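PDB 5CEF: aspartate-semialdehyde dehydrogenase from Cryptococcus neoformans var. neoformans JEC21, which catalyses the NADPH-dependent reductive dephosphorylation of 4-phospho-L-aspartate to L-aspartate semialdehyde, the second step of the aspartate pathway to methionine and threonine. Local coordinates for residues Thr154-Cys158 with Ser159-Ile163; Leu236-Pro239 with Lys240-Asn243; Lys315-His318 with Asn319-Val323. All blocks are in the same frame, centred on the assembly; numbering follows the deposited sequence.

Contact 1: Thr154-Cys158 with Ser159-Ile163; sequences TNANC and STTGI
Ala156 CB lies 4.3 Å from Thr160 CG2, a distant approach to helix 158-174. Asn157 follows and is the N-cap residue of that helix. Its CG is tucked between the backbone N and the carbonyl carbon (chi1 70°), which swings OD1 over the start of the helix. There OD1 accepts the capping bond from Thr160 N at 2.9 Å. The hydroxyl of the same threonine, Thr160 OG1, gives OD1 a second bond of 2.8 Å from the opposite face of the amide plane. The amide is held at its other end too, because Asn157 ND2 donates to a water that also bonds to Ser159 OG. Ser159 OG has a further partner in Glu212.

This is a strand-to-helix junction from strand 151-155 into helix 158-174, whose first residue, Cys158, is the predicted acyl-thioester nucleophile of this dehydrogenase family. The Asn157 carbonyl is doubly gripped. Thr161 N reaches Asn157 O at 3.1 Å, and Thr161 OG1 reaches it at 2.7 Å from the other face of the carbonyl plane. Cys158 opens the helix itself. Its carbonyl O takes Gly162 N at 2.8 Å, while SG sits beside its own backbone N (chi1 -46°) and the side chain comes near Asn344 and the predicted proton acceptor His257.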
ATOM      1  N   THR A 154     -17.799  26.410  16.593  1.00 28.96           N
ATOM      2  CA  THR A 154     -17.232  25.538  15.597  1.00 30.44           C
ATOM      3  C   THR A 154     -16.108  24.726  16.201  1.00 31.98           C
ATOM      4  O   THR A 154     -15.343  25.204  17.003  1.00 31.45           O
ATOM      5  CB  THR A 154     -16.665  26.288  14.396  1.00 35.13           C
ATOM      6  OG1 THR A 154     -15.715  27.253  14.858  1.00 40.62           O
ATOM      7  CG2 THR A 154     -17.754  26.970  13.640  1.00 35.42           C
ATOM      8  N   ASN A 155     -16.083  23.462  15.815  1.00 35.14           N
ATOM      9  CA  ASN A 155     -15.099  22.494  16.185  1.00 36.40           C
ATOM     10  C   ASN A 155     -13.976  22.572  15.166  1.00 35.20           C
ATOM     11  O   ASN A 155     -14.263  22.785  13.998  1.00 39.07           O
ATOM     12  CB  ASN A 155     -15.807  21.153  16.095  1.00 42.28           C
ATOM     13  CG  ASN A 155     -14.934  20.015  16.511  1.00 52.98           C
ATOM     14  OD1 ASN A 155     -14.204  20.112  17.491  1.00 58.03           O
ATOM     15  ND2 ASN A 155     -14.942  18.955  15.716  1.00 59.73           N
ATOM     16  N   ALA A 156     -12.714  22.478  15.570  1.00 31.66           N
ATOM     17  CA  ALA A 156     -11.634  22.450  14.577  1.00 30.45           C
ATOM     18  C   ALA A 156     -11.418  21.022  14.011  1.00 31.35           C
ATOM     19  O   ALA A 156     -11.813  20.024  14.626  1.00 34.61           O
ATOM     20  CB  ALA A 156     -10.342  22.946  15.173  1.00 30.72           C
ATOM     21  N   ASN A 157     -10.796  20.924  12.847  1.00 27.34           N
ATOM     22  CA  ASN A 157     -10.551  19.607  12.234  1.00 27.55           C
ATOM     23  C   ASN A 157      -9.424  18.803  12.909  1.00 27.71           C
ATOM     24  O   ASN A 157      -8.753  19.305  13.842  1.00 27.36           O
ATOM     25  CB  ASN A 157     -10.268  19.774  10.740  1.00 28.67           C
ATOM     26  CG  ASN A 157      -8.900  20.432  10.443  1.00 30.94           C
ATOM     27  OD1 ASN A 157      -8.026  20.594  11.312  1.00 27.67           O
ATOM     28  ND2 ASN A 157      -8.731  20.836   9.191  1.00 33.49           N
ATOM     29  N   CYS A 158      -9.168  17.589  12.415  1.00 26.80           N
ATOM     30  CA  CYS A 158      -8.236  16.678  13.074  1.00 26.93           C
ATOM     31  C   CYS A 158      -6.768  17.083  12.932  1.00 27.02           C
ATOM     32  O   CYS A 158      -6.000  17.003  13.891  1.00 29.94           O
ATOM     33  CB  CYS A 158      -8.458  15.203  12.628  1.00 28.73           C
ATOM     34  SG  CYS A 158     -10.172  14.666  12.612  1.00 31.93           S
ATOM     35  N   SER A 159      -6.347  17.558  11.776  1.00 26.89           N
ATOM     36  CA  SER A 159      -4.920  17.853  11.600  1.00 27.69           C
ATOM     37  C   SER A 159      -4.516  19.102  12.411  1.00 28.68           C
ATOM     38  O   SER A 159      -3.440  19.147  13.025  1.00 27.17           O
ATOM     39  CB  SER A 159      -4.558  18.047  10.124  1.00 28.80           C
ATOM     40  OG  SER A 159      -5.204  19.198   9.595  1.00 28.32           O
ATOM     41  N   THR A 160      -5.384  20.103  12.410  1.00 29.14           N
ATOM     42  CA  THR A 160      -5.210  21.262  13.286  1.00 30.60           C
ATOM     43  C   THR A 160      -5.130  20.818  14.746  1.00 30.01           C
ATOM     44  O   THR A 160      -4.260  21.252  15.494  1.00 29.54           O
ATOM     45  CB  THR A 160      -6.367  22.292  13.148  1.00 31.08           C
ATOM     46  OG1 THR A 160      -6.392  22.847  11.829  1.00 27.47           O
ATOM     47  CG2 THR A 160      -6.178  23.446  14.120  1.00 31.23           C
ATOM     48  N   THR A 161      -6.041  19.947  15.144  1.00 27.69           N
ATOM     49  CA  THR A 161      -6.075  19.489  16.511  1.00 26.92           C
ATOM     50  C   THR A 161      -4.796  18.752  16.857  1.00 26.93           C
ATOM     51  O   THR A 161      -4.209  18.973  17.914  1.00 26.93           O
ATOM     52  CB  THR A 161      -7.272  18.546  16.754  1.00 27.29           C
ATOM     53  OG1 THR A 161      -8.501  19.258  16.536  1.00 25.18           O
ATOM     54  CG2 THR A 161      -7.209  17.967  18.145  1.00 26.16           C
ATOM     55  N   GLY A 162      -4.331  17.875  15.971  1.00 27.47           N
ATOM     56  CA  GLY A 162      -3.091  17.109  16.257  1.00 27.85           C
ATOM     57  C   GLY A 162      -1.846  17.969  16.461  1.00 28.17           C
ATOM     58  O   GLY A 162      -0.902  17.562  17.152  1.00 31.07           O
ATOM     59  N   ILE A 163      -1.859  19.168  15.882  1.00 26.92           N
ATOM     60  CA  ILE A 163      -0.783  20.114  16.067  1.00 28.83           C
ATOM     61  C   ILE A 163      -0.968  21.020  17.293  1.00 28.41           C
ATOM     62  O   ILE A 163      -0.058  21.148  18.120  1.00 32.72           O
ATOM     63  CB  ILE A 163      -0.628  20.973  14.814  1.00 29.70           C
ATOM     64  CG1 ILE A 163      -0.103  20.099  13.703  1.00 32.82           C
ATOM     65  CG2 ILE A 163       0.351  22.109  15.036  1.00 30.17           C
ATOM     66  CD1 ILE A 163      -0.481  20.640  12.354  1.00 34.48           C
TER
HETATM   67  O   HOH W   1      -6.171  21.988   9.130  1.00 31.12           O

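Contact 2: Leu236-Pro239 with Lys240-Asn243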
ATOM      1  N   LEU A 236      -6.709  36.726  19.151  1.00 27.99           N
ATOM      2  CA  LEU A 236      -5.973  36.072  18.084  1.00 28.28           C
ATOM      3  C   LEU A 236      -4.478  36.023  18.368  1.00 29.16           C
ATOM      4  O   LEU A 236      -3.653  36.092  17.449  1.00 29.12           O
ATOM      5  CB  LEU A 236      -6.221  36.726  16.710  1.00 26.71           C
ATOM      6  CG  LEU A 236      -7.683  36.908  16.305  1.00 27.63           C
ATOM      7  CD1 LEU A 236      -7.804  37.435  14.860  1.00 26.93           C
ATOM      8  CD2 LEU A 236      -8.459  35.601  16.444  1.00 27.51           C
ATOM      9  N   HIS A 237      -4.151  35.874  19.649  1.00 30.01           N
ATOM     10  CA  HIS A 237      -2.762  35.763  20.107  1.00 31.51           C
ATOM     11  C   HIS A 237      -1.935  37.045  19.806  1.00 31.61           C
ATOM     12  O   HIS A 237      -0.702  37.011  19.829  1.00 28.24           O
ATOM     13  CB  HIS A 237      -2.130  34.527  19.459  1.00 30.78           C
ATOM     14  CG  HIS A 237      -1.008  33.925  20.233  1.00 30.31           C
ATOM     15  ND1 HIS A 237       0.225  34.524  20.339  1.00 32.45           N
ATOM     16  CD2 HIS A 237      -0.918  32.748  20.898  1.00 31.21           C
ATOM     17  CE1 HIS A 237       1.021  33.744  21.050  1.00 32.46           C
ATOM     18  NE2 HIS A 237       0.354  32.657  21.396  1.00 30.25           N
ATOM     19  N   ALA A 238      -2.635  38.158  19.545  1.00 33.35           N
ATOM     20  CA  ALA A 238      -2.003  39.485  19.438  1.00 32.85           C
ATOM     21  C   ALA A 238      -1.584  40.015  20.798  1.00 34.89           C
ATOM     22  O   ALA A 238      -2.016  39.499  21.849  1.00 41.09           O
ATOM     23  CB  ALA A 238      -2.909  40.483  18.733  1.00 31.67           C
ATOM     24  N   PRO A 239      -0.656  40.993  20.816  1.00 39.97           N
ATOM     25  CA  PRO A 239       0.038  41.633  19.679  1.00 36.85           C
ATOM     26  C   PRO A 239       1.087  40.726  19.042  1.00 32.67           C
ATOM     27  O   PRO A 239       1.357  40.876  17.868  1.00 30.22           O
ATOM     28  CB  PRO A 239       0.720  42.844  20.327  1.00 36.34           C
ATOM     29  CG  PRO A 239       1.044  42.368  21.724  1.00 37.49           C
ATOM     30  CD  PRO A 239      -0.128  41.485  22.120  1.00 37.61           C
ATOM     31  N   LYS A 240       1.656  39.790  19.800  1.00 30.85           N
ATOM     32  CA  LYS A 240       2.760  38.949  19.282  1.00 31.93           C
ATOM     33  C   LYS A 240       2.236  37.639  18.741  1.00 31.27           C
ATOM     34  O   LYS A 240       2.231  36.627  19.447  1.00 36.05           O
ATOM     35  CB  LYS A 240       3.625  38.540  20.456  1.00 33.35           C
ATOM     36  CG  LYS A 240       4.975  39.117  20.668  1.00 32.12           C
ATOM     37  CD  LYS A 240       5.139  40.533  20.301  1.00 31.70           C
ATOM     38  CE  LYS A 240       6.570  40.935  20.642  1.00 30.24           C
ATOM     39  NZ  LYS A 240       6.612  42.296  21.223  1.00 31.10           N
ATOM     40  N   GLN A 241       1.705  37.658  17.545  1.00 31.42           N
ATOM     41  CA  GLN A 241       1.094  36.462  16.981  1.00 32.37           C
ATOM     42  C   GLN A 241       2.153  35.418  16.655  1.00 31.54           C
ATOM     43  O   GLN A 241       3.261  35.754  16.278  1.00 33.05           O
ATOM     44  CB  GLN A 241       0.322  36.791  15.693  1.00 29.83           C
ATOM     45  CG  GLN A 241      -0.917  37.600  15.966  1.00 31.51           C
ATOM     46  CD  GLN A 241      -1.846  37.696  14.766  1.00 30.64           C
ATOM     47  OE1 GLN A 241      -1.465  38.181  13.720  1.00 30.26           O
ATOM     48  NE2 GLN A 241      -3.059  37.182  14.913  1.00 31.26           N
ATOM     49  N   ILE A 242       1.779  34.156  16.749  1.00 31.51           N
ATOM     50  CA  ILE A 242       2.650  33.060  16.332  1.00 30.03           C
ATOM     51  C   ILE A 242       2.796  33.075  14.810  1.00 28.33           C
ATOM     52  O   ILE A 242       1.828  33.165  14.093  1.00 27.88           O
ATOM     53  CB  ILE A 242       2.071  31.673  16.737  1.00 28.17           C
ATOM     54  CG1 ILE A 242       1.812  31.603  18.243  1.00 27.69           C
ATOM     55  CG2 ILE A 242       3.037  30.575  16.349  1.00 27.72           C
ATOM     56  CD1 ILE A 242       1.016  30.370  18.636  1.00 29.36           C
ATOM     57  N   ASN A 243       4.004  32.944  14.327  1.00 27.71           N
ATOM     58  CA  ASN A 243       4.235  32.761  12.916  1.00 28.75           C
ATOM     59  C   ASN A 243       4.203  31.313  12.523  1.00 29.78           C
ATOM     60  O   ASN A 243       5.087  30.552  12.925  1.00 25.94           O
ATOM     61  CB  ASN A 243       5.595  33.272  12.585  1.00 33.30           C
ATOM     62  CG  ASN A 243       5.522  34.624  11.989  1.00 42.59           C
ATOM     63  OD1 ASN A 243       5.433  34.768  10.737  1.00 55.76           O
ATOM     64  ND2 ASN A 243       5.501  35.637  12.851  1.00 37.47           N
TER
HETATM   65  O   HOH W   2       2.291  39.722  15.579  1.00 29.81           O
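The backbone folds back between His237 and Lys240 through a cis peptide bond before Pro239, so that Gln241 and Ile242 come alongside Leu236 and His237. Across the mouth of this bend, Gln241 NE2 donates to Leu236 O at 2.8 Å. The bond is nearly straight (174° at the hydrogen), and the acceptor lies in the plane of the Gln241 amide.

His237 meets the returning chain with both an edge and a face. At the ring edge, ND1 donates to Lys240 O at 3.0 Å, close to the ring plane. Ile242 CG1 lies over one face, 3.7 Å from the ring centroid, in a CH-pi contact, with CD1 continuing toward NE2. The ring reaches Ile242 because CG is roughly anti to the backbone N (chi1 -154°). NE2 is hydrogen-bonded to Glu171, which probably holds the ring's rotation. Gln241 N makes a weak bond to Pro239 O, as in an inverse gamma turn centred on Lys240, and a water bridges the same two atoms. Asn221 of helix 212-224 accepts from Ile242 N. His237-Lys240 is a type VI (cis-proline) beta turn on the surface, in the loop leading into strand 243-250 of the dimerisation domain.

Contact 3: Lys315-His318 with Asn319-Val323; sequences KNLH and NGACV
A tight beta turn, His318-Asn319-Gly320-Ala321, lies at the heart of this contact, on the loop that leads into strand 323-330 of the dimerisation domain. Asn319 and Gly320, its two central residues, both have positive phi and modest positive psi. That makes it a type I' turn, for which Asn-Gly is a classic central pair. Ala321 N closes it by donating to His318 O at 3.2 Å. The N-H points well at the oxygen (161°), but the donor stands above the carbonyl plane, 51° out of it.

Just outside the turn, Leu317 packs against Ala321. Leu317 CB lies 4.0 Å from Ala321 CB, and both side chains also touch Val301 of strand 300-302. The leucine chain runs on with CG beside its backbone N (chi1 -63°), and Leu317 CD1 lies 3.9 Å from Ala321 O, to the side of its C=O bond.

Two waters tie the polar backbone atoms together. One accepts from Leu317 N at 2.9 Å and donates to Ala321 O at 2.7 Å. The other accepts from Gly320 N at 2.7 Å and makes a weak bond to Leu317 O. The same two carbonyls are also held by protein: Arg346 donates NH2 to Leu317 O and NH1 to Ala321 O, so a single guanidinium group spans the two segments. Within the turn itself, the side chain of one central residue has a partner on another loop: Asn319 ND2 hydrogen-bonds to Gln298 OE1.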
ATOM      1  N   LYS A 315      -2.095   3.665  17.550  1.00 43.94           N
ATOM      2  CA  LYS A 315      -3.517   3.970  17.666  1.00 47.87           C
ATOM      3  C   LYS A 315      -4.065   3.154  18.837  1.00 47.06           C
ATOM      4  O   LYS A 315      -3.466   2.164  19.256  1.00 41.33           O
ATOM      5  CB  LYS A 315      -4.258   3.672  16.364  1.00 53.10           C
ATOM      6  CG  LYS A 315      -4.251   2.215  15.916  1.00 60.38           C
ATOM      7  CD  LYS A 315      -4.486   2.159  14.422  1.00 64.68           C
ATOM      8  CE  LYS A 315      -4.600   0.745  13.885  1.00 70.10           C
ATOM      9  NZ  LYS A 315      -4.880   0.862  12.430  1.00 78.59           N
ATOM     10  N   ASN A 316      -5.205   3.616  19.349  1.00 54.41           N
ATOM     11  CA  ASN A 316      -5.883   3.047  20.514  1.00 57.99           C
ATOM     12  C   ASN A 316      -4.973   2.914  21.709  1.00 53.16           C
ATOM     13  O   ASN A 316      -4.866   1.858  22.297  1.00 51.24           O
ATOM     14  CB  ASN A 316      -6.548   1.721  20.175  1.00 61.30           C
ATOM     15  CG  ASN A 316      -7.489   1.840  18.994  1.00 62.81           C
ATOM     16  OD1 ASN A 316      -8.209   2.837  18.834  1.00 60.77           O
ATOM     17  ND2 ASN A 316      -7.463   0.836  18.138  1.00 67.00           N
ATOM     18  N   LEU A 317      -4.351   4.028  22.071  1.00 52.33           N
ATOM     19  CA  LEU A 317      -3.482   4.077  23.206  1.00 54.38           C
ATOM     20  C   LEU A 317      -4.277   3.864  24.492  1.00 60.30           C
ATOM     21  O   LEU A 317      -5.513   3.961  24.541  1.00 55.80           O
ATOM     22  CB  LEU A 317      -2.754   5.418  23.250  1.00 51.95           C
ATOM     23  CG  LEU A 317      -1.833   5.676  22.054  1.00 53.71           C
ATOM     24  CD1 LEU A 317      -1.478   7.156  21.918  1.00 52.77           C
ATOM     25  CD2 LEU A 317      -0.580   4.832  22.142  1.00 53.93           C
ATOM     26  N   HIS A 318      -3.545   3.566  25.549  1.00 65.93           N
ATOM     27  CA  HIS A 318      -4.141   3.410  26.860  1.00 71.40           C
ATOM     28  C   HIS A 318      -4.613   4.760  27.415  1.00 67.78           C
ATOM     29  O   HIS A 318      -4.107   5.837  27.014  1.00 66.22           O
ATOM     30  CB  HIS A 318      -3.129   2.739  27.811  1.00 79.85           C
ATOM     31  CG  HIS A 318      -2.857   1.290  27.512  1.00 88.55           C
ATOM     32  ND1 HIS A 318      -3.795   0.432  26.968  1.00 86.28           N
ATOM     33  CD2 HIS A 318      -1.746   0.543  27.726  1.00 89.63           C
ATOM     34  CE1 HIS A 318      -3.266  -0.772  26.836  1.00 83.49           C
ATOM     35  NE2 HIS A 318      -2.026  -0.730  27.291  1.00 89.51           N
ATOM     36  N   ASN A 319      -5.567   4.685  28.348  1.00 58.96           N
ATOM     37  CA  ASN A 319      -6.067   5.853  29.088  1.00 56.48           C
ATOM     38  C   ASN A 319      -6.851   6.814  28.218  1.00 52.90           C
ATOM     39  O   ASN A 319      -6.992   8.006  28.552  1.00 47.34           O
ATOM     40  CB  ASN A 319      -4.931   6.597  29.790  1.00 59.75           C
ATOM     41  CG  ASN A 319      -4.199   5.715  30.789  1.00 61.66           C
ATOM     42  OD1 ASN A 319      -4.823   5.078  31.644  1.00 59.48           O
ATOM     43  ND2 ASN A 319      -2.875   5.718  30.725  1.00 62.95           N
ATOM     44  N   GLY A 320      -7.373   6.268  27.114  1.00 45.38           N
ATOM     45  CA  GLY A 320      -8.119   7.030  26.143  1.00 41.62           C
ATOM     46  C   GLY A 320      -7.285   8.075  25.405  1.00 43.61           C
ATOM     47  O   GLY A 320      -7.862   8.980  24.781  1.00 44.45           O
ATOM     48  N   ALA A 321      -5.950   7.961  25.464  1.00 38.85           N
ATOM     49  CA  ALA A 321      -5.069   8.984  24.899  1.00 37.73           C
ATOM     50  C   ALA A 321      -5.182   9.060  23.384  1.00 35.84           C
ATOM     51  O   ALA A 321      -5.241   8.046  22.700  1.00 35.09           O
ATOM     52  CB  ALA A 321      -3.625   8.762  25.306  1.00 36.29           C
ATOM     53  N   CYS A 322      -5.198  10.291  22.889  1.00 36.80           N
ATOM     54  CA  CYS A 322      -5.545  10.585  21.511  1.00 38.71           C
ATOM     55  C   CYS A 322      -4.441  11.305  20.726  1.00 39.25           C
ATOM     56  O   CYS A 322      -4.411  11.184  19.507  1.00 40.33           O
ATOM     57  CB  CYS A 322      -6.868  11.346  21.465  1.00 43.48           C
ATOM     58  SG  CYS A 322      -8.256  10.194  21.545  1.00 59.37           S
ATOM     59  N   VAL A 323      -3.539  12.019  21.427  1.00 32.71           N
ATOM     60  CA  VAL A 323      -2.418  12.684  20.826  1.00 28.22           C
ATOM     61  C   VAL A 323      -1.113  12.184  21.440  1.00 30.25           C
ATOM     62  O   VAL A 323      -1.021  12.015  22.646  1.00 32.30           O
ATOM     63  CB  VAL A 323      -2.520  14.177  21.018  1.00 27.32           C
ATOM     64  CG1 VAL A 323      -1.334  14.911  20.391  1.00 24.97           C
ATOM     65  CG2 VAL A 323      -3.833  14.664  20.410  1.00 28.58           C
TER
HETATM   66  O   HOH W   3      -5.065   6.395  20.558  1.00 25.24           O
HETATM   67  O   HOH W   4      -8.323   3.815  26.458  1.00 42.25           O

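Overall arrangement
The three contacts follow one another along the chain. Contact 1 is buried, its centre about 5 Å from the centre of the chain, and holds the predicted nucleophile Cys158. Contacts 2 and 3 lie at the surface, their centres about 31 Å apart. The centre of contact 1 is about 19 Å from that of contact 2 and about 17 Å from that of contact 3. Contact 3 touches contact 1 directly: Val323 CG1 packs 4.2 Å from Gly162 O on the helix that Cys158 begins. The Leu317 side chain of contact 3 is about 12 Å from that of Asn344, a probable NADP-binding residue. Contact 2 is remote from the annotated sites, with nearest atoms about 9 Å from contact 1. Helix 212-224 touches both contacts 1 and 2.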